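Local coordinates for putative fusidic acid resistance protein (Staphylococcus aureus, PDB 2YB5), which confers resistance to the antibiotic fusidic acid, probably by binding elongation factor G and helping to clear the ribosome of the drug-stalled factor, at residues F157-L171 / G187-L201. Sequence-based numbering, arbitrary orientation.
Sequences FCKICNQESDTSLFL and GDYICYDSFKCNQNL. With ZN (zinc ion), chain C.
Cys158 places its SG 2.3 Å from the zinc ion, and the same sulfur accepts hydrogen bonds from Ile160 N and Cys161 N and, across the contact, from Cys191 N; three N-H groups round one thiolate would probably temper its charge. Lys159 N donates to Tyr189 O at 2.8 Å, in the carbonyl plane, while its CG rests on the Asp188 carboxylate. The next residue, Ile160, reaches two ways: CD1 touches Ile190 CG2 at 3.7 Å and CG2 faces Leu201 CD1, with Phe210 of helix 204-214 covering the isoleucines. A chi1 of 64° swings Cys161 SG in over its own backbone, where it binds the metal and takes a weak bond from Asn200 ND2. With Cys191 and Cys197 the tetrathiolate site is complete: the CxxC knuckle provides two ligands, the end of strand 187-191 the third and the first turn of helix 194-200 the fourth, an arrangement consistent with the treble-clef zinc-finger family. Beyond the knuckle, the Gln163 amide stacks on that of Asn200, their planes 24° apart. Ser165 OG lies 3.2 Å from Cys191 SG, and Lys196 NZ ends beside Ser165 CB. The backbone bends sharply at Asp166, whose carbonyl receives Tyr192 N almost straight (3.0 Å, 176° at the hydrogen). Strand 167-171 then pairs antiparallel with 187-191, Ser168 and Ile190 exchanging both backbone bonds. On one face of this pair Leu169 CB sits over the Tyr189 ring in a CH-pi contact, 4.0 Å from its centroid; on the other, Phe170 CB meets Ile190 CD1 at 3.5 Å.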
loop_
_atom_site.group_PDB
_atom_site.type_symbol
_atom_site.label_atom_id
_atom_site.label_comp_id
_atom_site.label_asym_id
_atom_site.label_seq_id
_atom_site.Cartn_x
_atom_site.Cartn_y
_atom_site.Cartn_z
ATOM N N PHE A 157 -6.153 -4.369 -14.416
ATOM C CA PHE A 157 -5.843 -4.738 -13.041
ATOM C C PHE A 157 -4.354 -4.627 -12.835
ATOM O O PHE A 157 -3.587 -5.288 -13.537
ATOM C CB PHE A 157 -6.228 -6.183 -12.734
ATOM C CG PHE A 157 -7.648 -6.513 -13.022
ATOM C CD1 PHE A 157 -8.670 -5.939 -12.282
ATOM C CD2 PHE A 157 -7.964 -7.428 -14.020
ATOM C CE1 PHE A 157 -9.986 -6.259 -12.540
ATOM C CE2 PHE A 157 -9.274 -7.754 -14.282
ATOM C CZ PHE A 157 -10.295 -7.165 -13.539
ATOM N N CYS A 158 -3.944 -3.800 -11.877
ATOM C CA CYS A 158 -2.541 -3.722 -11.488
ATOM C C CYS A 158 -2.152 -5.030 -10.820
ATOM O O CYS A 158 -2.821 -5.469 -9.901
ATOM C CB CYS A 158 -2.320 -2.561 -10.511
ATOM S SG CYS A 158 -0.737 -2.608 -9.614
ATOM N N LYS A 159 -1.059 -5.648 -11.247
ATOM C CA LYS A 159 -0.666 -6.906 -10.616
ATOM C C LYS A 159 0.087 -6.773 -9.283
ATOM O O LYS A 159 0.530 -7.779 -8.733
ATOM C CB LYS A 159 0.089 -7.785 -11.608
ATOM C CG LYS A 159 -0.769 -8.159 -12.829
ATOM C CD LYS A 159 -2.002 -9.003 -12.474
ATOM C CE LYS A 159 -2.865 -9.270 -13.706
ATOM N NZ LYS A 159 -4.116 -10.034 -13.401
ATOM N N ILE A 160 0.207 -5.556 -8.746
ATOM C CA ILE A 160 0.692 -5.378 -7.383
ATOM C C ILE A 160 -0.466 -5.242 -6.388
ATOM O O ILE A 160 -0.565 -6.017 -5.446
ATOM C CB ILE A 160 1.633 -4.184 -7.276
ATOM C CG1 ILE A 160 2.958 -4.505 -7.974
ATOM C CG2 ILE A 160 1.891 -3.820 -5.803
ATOM C CD1 ILE A 160 3.789 -3.312 -8.257
ATOM N N CYS A 161 -1.334 -4.258 -6.595
ATOM C CA CYS A 161 -2.410 -3.980 -5.666
ATOM C C CYS A 161 -3.695 -4.717 -6.040
ATOM O O CYS A 161 -4.646 -4.700 -5.273
ATOM C CB CYS A 161 -2.683 -2.472 -5.599
ATOM S SG CYS A 161 -3.278 -1.735 -7.146
ATOM N N ASN A 162 -3.706 -5.334 -7.225
ATOM C CA ASN A 162 -4.837 -6.101 -7.752
ATOM C C ASN A 162 -6.098 -5.300 -8.069
ATOM O O ASN A 162 -7.115 -5.894 -8.386
ATOM C CB ASN A 162 -5.190 -7.279 -6.829
ATOM C CG ASN A 162 -4.103 -8.333 -6.782
ATOM O OD1 ASN A 162 -3.814 -8.897 -5.726
ATOM N ND2 ASN A 162 -3.512 -8.621 -7.930
ATOM N N GLN A 163 -6.045 -3.971 -8.021
ATOM C CA GLN A 163 -7.217 -3.166 -8.372
ATOM C C GLN A 163 -7.134 -2.643 -9.809
ATOM O O GLN A 163 -6.090 -2.745 -10.463
ATOM C CB GLN A 163 -7.392 -2.021 -7.374
ATOM C CG GLN A 163 -7.552 -2.534 -5.931
ATOM C CD GLN A 163 -8.191 -1.533 -4.990
ATOM O OE1 GLN A 163 -9.010 -0.710 -5.397
ATOM N NE2 GLN A 163 -7.825 -1.610 -3.712
ATOM N N GLU A 164 -8.242 -2.088 -10.297
ATOM C CA GLU A 164 -8.287 -1.512 -11.635
ATOM C C GLU A 164 -7.692 -0.111 -11.575
ATOM O O GLU A 164 -8.029 0.664 -10.678
ATOM C CB GLU A 164 -9.728 -1.474 -12.175
ATOM C CG GLU A 164 -9.808 -1.474 -13.694
ATOM C CD GLU A 164 -11.235 -1.378 -14.237
ATOM O OE1 GLU A 164 -12.096 -0.740 -13.590
ATOM O OE2 GLU A 164 -11.489 -1.937 -15.327
ATOM N N SER A 165 -6.791 0.203 -12.503
ATOM C CA SER A 165 -6.149 1.518 -12.544
ATOM C C SER A 165 -5.602 1.824 -13.935
ATOM O O SER A 165 -5.732 1.014 -14.852
ATOM C CB SER A 165 -5.011 1.592 -11.516
ATOM O OG SER A 165 -3.817 1.033 -12.022
ATOM N N ASP A 166 -4.994 2.999 -14.082
ATOM C CA ASP A 166 -4.252 3.323 -15.295
ATOM C C ASP A 166 -2.919 2.597 -15.192
ATOM O O ASP A 166 -2.080 2.951 -14.363
ATOM C CB ASP A 166 -4.048 4.829 -15.436
ATOM C CG ASP A 166 -5.357 5.592 -15.625
ATOM O OD1 ASP A 166 -6.264 5.090 -16.315
ATOM O OD2 ASP A 166 -5.469 6.710 -15.080
ATOM N N THR A 167 -2.747 1.559 -16.008
ATOM C CA THR A 167 -1.615 0.657 -15.890
ATOM C C THR A 167 -0.695 0.729 -17.103
ATOM O O THR A 167 -1.081 1.206 -18.164
ATOM C CB THR A 167 -2.083 -0.806 -15.718
ATOM O OG1 THR A 167 -2.555 -1.309 -16.972
ATOM C CG2 THR A 167 -3.195 -0.909 -14.664
ATOM N N SER A 168 0.535 0.267 -16.927
ATOM C CA SER A 168 1.446 0.064 -18.048
ATOM C C SER A 168 2.292 -1.152 -17.765
ATOM O O SER A 168 2.427 -1.586 -16.610
ATOM C CB SER A 168 2.369 1.254 -18.246
ATOM O OG SER A 168 1.635 2.442 -18.446
ATOM N N LEU A 169 2.884 -1.683 -18.825
ATOM C CA LEU A 169 3.671 -2.892 -18.721
ATOM C C LEU A 169 5.035 -2.540 -18.153
ATOM O O LEU A 169 5.780 -1.755 -18.745
ATOM C CB LEU A 169 3.819 -3.562 -20.091
ATOM C CG LEU A 169 4.609 -4.869 -20.126
ATOM C CD1 LEU A 169 4.002 -5.909 -19.180
ATOM C CD2 LEU A 169 4.673 -5.403 -21.571
ATOM N N PHE A 170 5.343 -3.124 -16.999
ATOM C CA PHE A 170 6.641 -2.960 -16.360
ATOM C C PHE A 170 7.498 -4.170 -16.715
ATOM O O PHE A 170 7.186 -5.287 -16.310
ATOM C CB PHE A 170 6.468 -2.858 -14.840
ATOM C CG PHE A 170 7.764 -2.769 -14.080
ATOM C CD1 PHE A 170 8.475 -3.916 -13.738
ATOM C CD2 PHE A 170 8.263 -1.533 -13.666
ATOM C CE1 PHE A 170 9.677 -3.824 -13.000
ATOM C CE2 PHE A 170 9.456 -1.441 -12.943
ATOM C CZ PHE A 170 10.162 -2.578 -12.619
ATOM N N LEU A 171 8.579 -3.938 -17.457
ATOM C CA LEU A 171 9.484 -5.000 -17.867
ATOM C C LEU A 171 10.799 -4.926 -17.108
ATOM O O LEU A 171 11.507 -3.923 -17.165
ATOM C CB LEU A 171 9.749 -4.924 -19.375
ATOM C CG LEU A 171 8.555 -5.322 -20.253
ATOM C CD1 LEU A 171 8.947 -5.331 -21.720
ATOM C CD2 LEU A 171 8.022 -6.659 -19.838
ATOM N N GLY A 187 7.800 -9.414 -16.636
ATOM C CA GLY A 187 7.069 -8.281 -16.146
ATOM C C GLY A 187 5.585 -8.474 -16.135
ATOM O O GLY A 187 5.076 -9.569 -16.400
ATOM N N ASP A 188 4.891 -7.397 -15.808
ATOM C CA ASP A 188 3.449 -7.384 -15.862
ATOM C C ASP A 188 2.921 -5.964 -15.813
ATOM O O ASP A 188 3.682 -5.013 -15.631
ATOM C CB ASP A 188 2.851 -8.223 -14.724
ATOM C CG ASP A 188 1.607 -8.990 -15.158
ATOM O OD1 ASP A 188 0.915 -8.548 -16.099
ATOM O OD2 ASP A 188 1.306 -10.032 -14.541
ATOM N N TYR A 189 1.616 -5.833 -15.998
ATOM C CA TYR A 189 0.953 -4.541 -15.924
ATOM C C TYR A 189 0.760 -4.104 -14.469
ATOM O O TYR A 189 0.224 -4.846 -13.657
ATOM C CB TYR A 189 -0.388 -4.571 -16.680
ATOM C CG TYR A 189 -0.191 -4.549 -18.198
ATOM C CD1 TYR A 189 0.045 -5.724 -18.911
ATOM C CD2 TYR A 189 -0.213 -3.351 -18.909
ATOM C CE1 TYR A 189 0.240 -5.709 -20.289
ATOM C CE2 TYR A 189 -0.021 -3.328 -20.296
ATOM C CZ TYR A 189 0.207 -4.509 -20.973
ATOM O OH TYR A 189 0.397 -4.486 -22.336
ATOM N N ILE A 190 1.211 -2.885 -14.173
ATOM C CA ILE A 190 1.078 -2.288 -12.856
ATOM C C ILE A 190 0.648 -0.821 -12.962
ATOM O O ILE A 190 0.709 -0.220 -14.041
ATOM C CB ILE A 190 2.399 -2.359 -12.054
ATOM C CG1 ILE A 190 3.515 -1.572 -12.766
ATOM C CG2 ILE A 190 2.804 -3.811 -11.806
ATOM C CD1 ILE A 190 4.856 -1.546 -12.008
ATOM N N CYS A 191 0.245 -0.254 -11.828
ATOM C CA CYS A 191 -0.158 1.143 -11.756
ATOM C C CYS A 191 0.985 2.010 -12.276
ATOM O O CYS A 191 2.119 1.883 -11.830
ATOM C CB CYS A 191 -0.494 1.537 -10.318
ATOM S SG CYS A 191 -1.946 0.695 -9.507
ATOM N N TYR A 192 0.694 2.873 -13.244
ATOM C CA TYR A 192 1.683 3.822 -13.713
ATOM C C TYR A 192 2.159 4.716 -12.561
ATOM O O TYR A 192 3.351 4.996 -12.422
ATOM C CB TYR A 192 1.108 4.706 -14.812
ATOM C CG TYR A 192 2.182 5.520 -15.481
ATOM C CD1 TYR A 192 3.077 4.914 -16.351
ATOM C CD2 TYR A 192 2.334 6.881 -15.212
ATOM C CE1 TYR A 192 4.089 5.639 -16.958
ATOM C CE2 TYR A 192 3.339 7.615 -15.820
ATOM C CZ TYR A 192 4.218 6.981 -16.689
ATOM O OH TYR A 192 5.219 7.673 -17.321
ATOM N N ASP A 193 1.197 5.157 -11.757
ATOM C CA ASP A 193 1.435 6.009 -10.603
ATOM C C ASP A 193 1.485 5.150 -9.330
ATOM O O ASP A 193 0.456 4.710 -8.828
ATOM C CB ASP A 193 0.308 7.049 -10.518
ATOM C CG ASP A 193 0.412 7.931 -9.308
ATOM O OD1 ASP A 193 1.409 7.854 -8.567
ATOM O OD2 ASP A 193 -0.524 8.716 -9.092
ATOM N N SER A 194 2.695 4.914 -8.826
ATOM C CA SER A 194 2.908 4.062 -7.664
ATOM C C SER A 194 2.302 4.645 -6.390
ATOM O O SER A 194 2.002 3.904 -5.453
ATOM C CB SER A 194 4.401 3.802 -7.472
ATOM O OG SER A 194 4.931 3.144 -8.615
ATOM N N PHE A 195 2.096 5.960 -6.352
ATOM C CA PHE A 195 1.468 6.585 -5.189
ATOM C C PHE A 195 -0.008 6.236 -5.099
ATOM O O PHE A 195 -0.512 5.948 -4.014
ATOM C CB PHE A 195 1.750 8.089 -5.173
ATOM C CG PHE A 195 3.220 8.383 -5.096
ATOM C CD1 PHE A 195 3.863 8.397 -3.873
ATOM C CD2 PHE A 195 3.978 8.530 -6.256
ATOM C CE1 PHE A 195 5.236 8.617 -3.791
ATOM C CE2 PHE A 195 5.350 8.741 -6.185
ATOM C CZ PHE A 195 5.979 8.785 -4.947
ATOM N N LYS A 196 -0.690 6.202 -6.239
ATOM C CA LYS A 196 -2.062 5.694 -6.288
ATOM C C LYS A 196 -2.112 4.210 -5.911
ATOM O O LYS A 196 -2.963 3.798 -5.117
ATOM C CB LYS A 196 -2.660 5.897 -7.672
ATOM C CG LYS A 196 -4.140 5.520 -7.778
ATOM C CD LYS A 196 -4.558 5.240 -9.218
ATOM C CE LYS A 196 -6.048 4.880 -9.285
ATOM N NZ LYS A 196 -6.476 4.416 -10.635
ATOM N N CYS A 197 -1.212 3.420 -6.494
ATOM C CA CYS A 197 -1.019 2.002 -6.122
ATOM C C CYS A 197 -0.912 1.789 -4.603
ATOM O O CYS A 197 -1.572 0.911 -4.039
ATOM C CB CYS A 197 0.268 1.455 -6.764
ATOM S SG CYS A 197 0.451 -0.337 -6.679
ATOM N N ASN A 198 -0.075 2.597 -3.964
ATOM C CA ASN A 198 0.156 2.492 -2.520
ATOM C C ASN A 198 -1.062 2.831 -1.659
ATOM O O ASN A 198 -1.153 2.372 -0.525
ATOM C CB ASN A 198 1.353 3.339 -2.104
ATOM C CG ASN A 198 2.661 2.603 -2.280
ATOM O OD1 ASN A 198 3.051 1.818 -1.417
ATOM N ND2 ASN A 198 3.350 2.847 -3.408
ATOM N N GLN A 199 -1.994 3.614 -2.213
ATOM C CA GLN A 199 -3.303 3.851 -1.580
ATOM C C GLN A 199 -4.193 2.611 -1.649
ATOM O O GLN A 199 -5.068 2.434 -0.805
ATOM C CB GLN A 199 -4.038 5.038 -2.233
ATOM C CG GLN A 199 -3.350 6.396 -2.078
ATOM C CD GLN A 199 -3.325 6.882 -0.646
ATOM O OE1 GLN A 199 -2.739 6.241 0.227
ATOM N NE2 GLN A 199 -3.966 8.024 -0.388
ATOM N N ASN A 200 -3.972 1.766 -2.653
ATOM C CA ASN A 200 -4.747 0.539 -2.833
ATOM C C ASN A 200 -4.113 -0.696 -2.189
ATOM O O ASN A 200 -4.793 -1.697 -1.963
ATOM C CB ASN A 200 -4.909 0.223 -4.332
ATOM C CG ASN A 200 -5.410 1.415 -5.153
ATOM O OD1 ASN A 200 -6.072 2.327 -4.626
ATOM N ND2 ASN A 200 -5.086 1.406 -6.465
ATOM N N LEU A 201 -2.809 -0.657 -1.946
ATOM C CA LEU A 201 -2.081 -1.872 -1.582
ATOM C C LEU A 201 -2.326 -2.267 -0.123
ATOM O O LEU A 201 -1.859 -1.593 0.796
ATOM C CB LEU A 201 -0.576 -1.693 -1.835
ATOM C CG LEU A 201 0.336 -2.861 -1.452
ATOM C CD1 LEU A 201 -0.061 -4.152 -2.180
ATOM C CD2 LEU A 201 1.813 -2.504 -1.732
HETATM ZN ZN ZN C . -1.339 -0.888 -8.224
HETATM O O HOH W 1 -6.886 1.815 -8.820
HETATM O O HOH W 2 -1.650 4.595 -12.283
#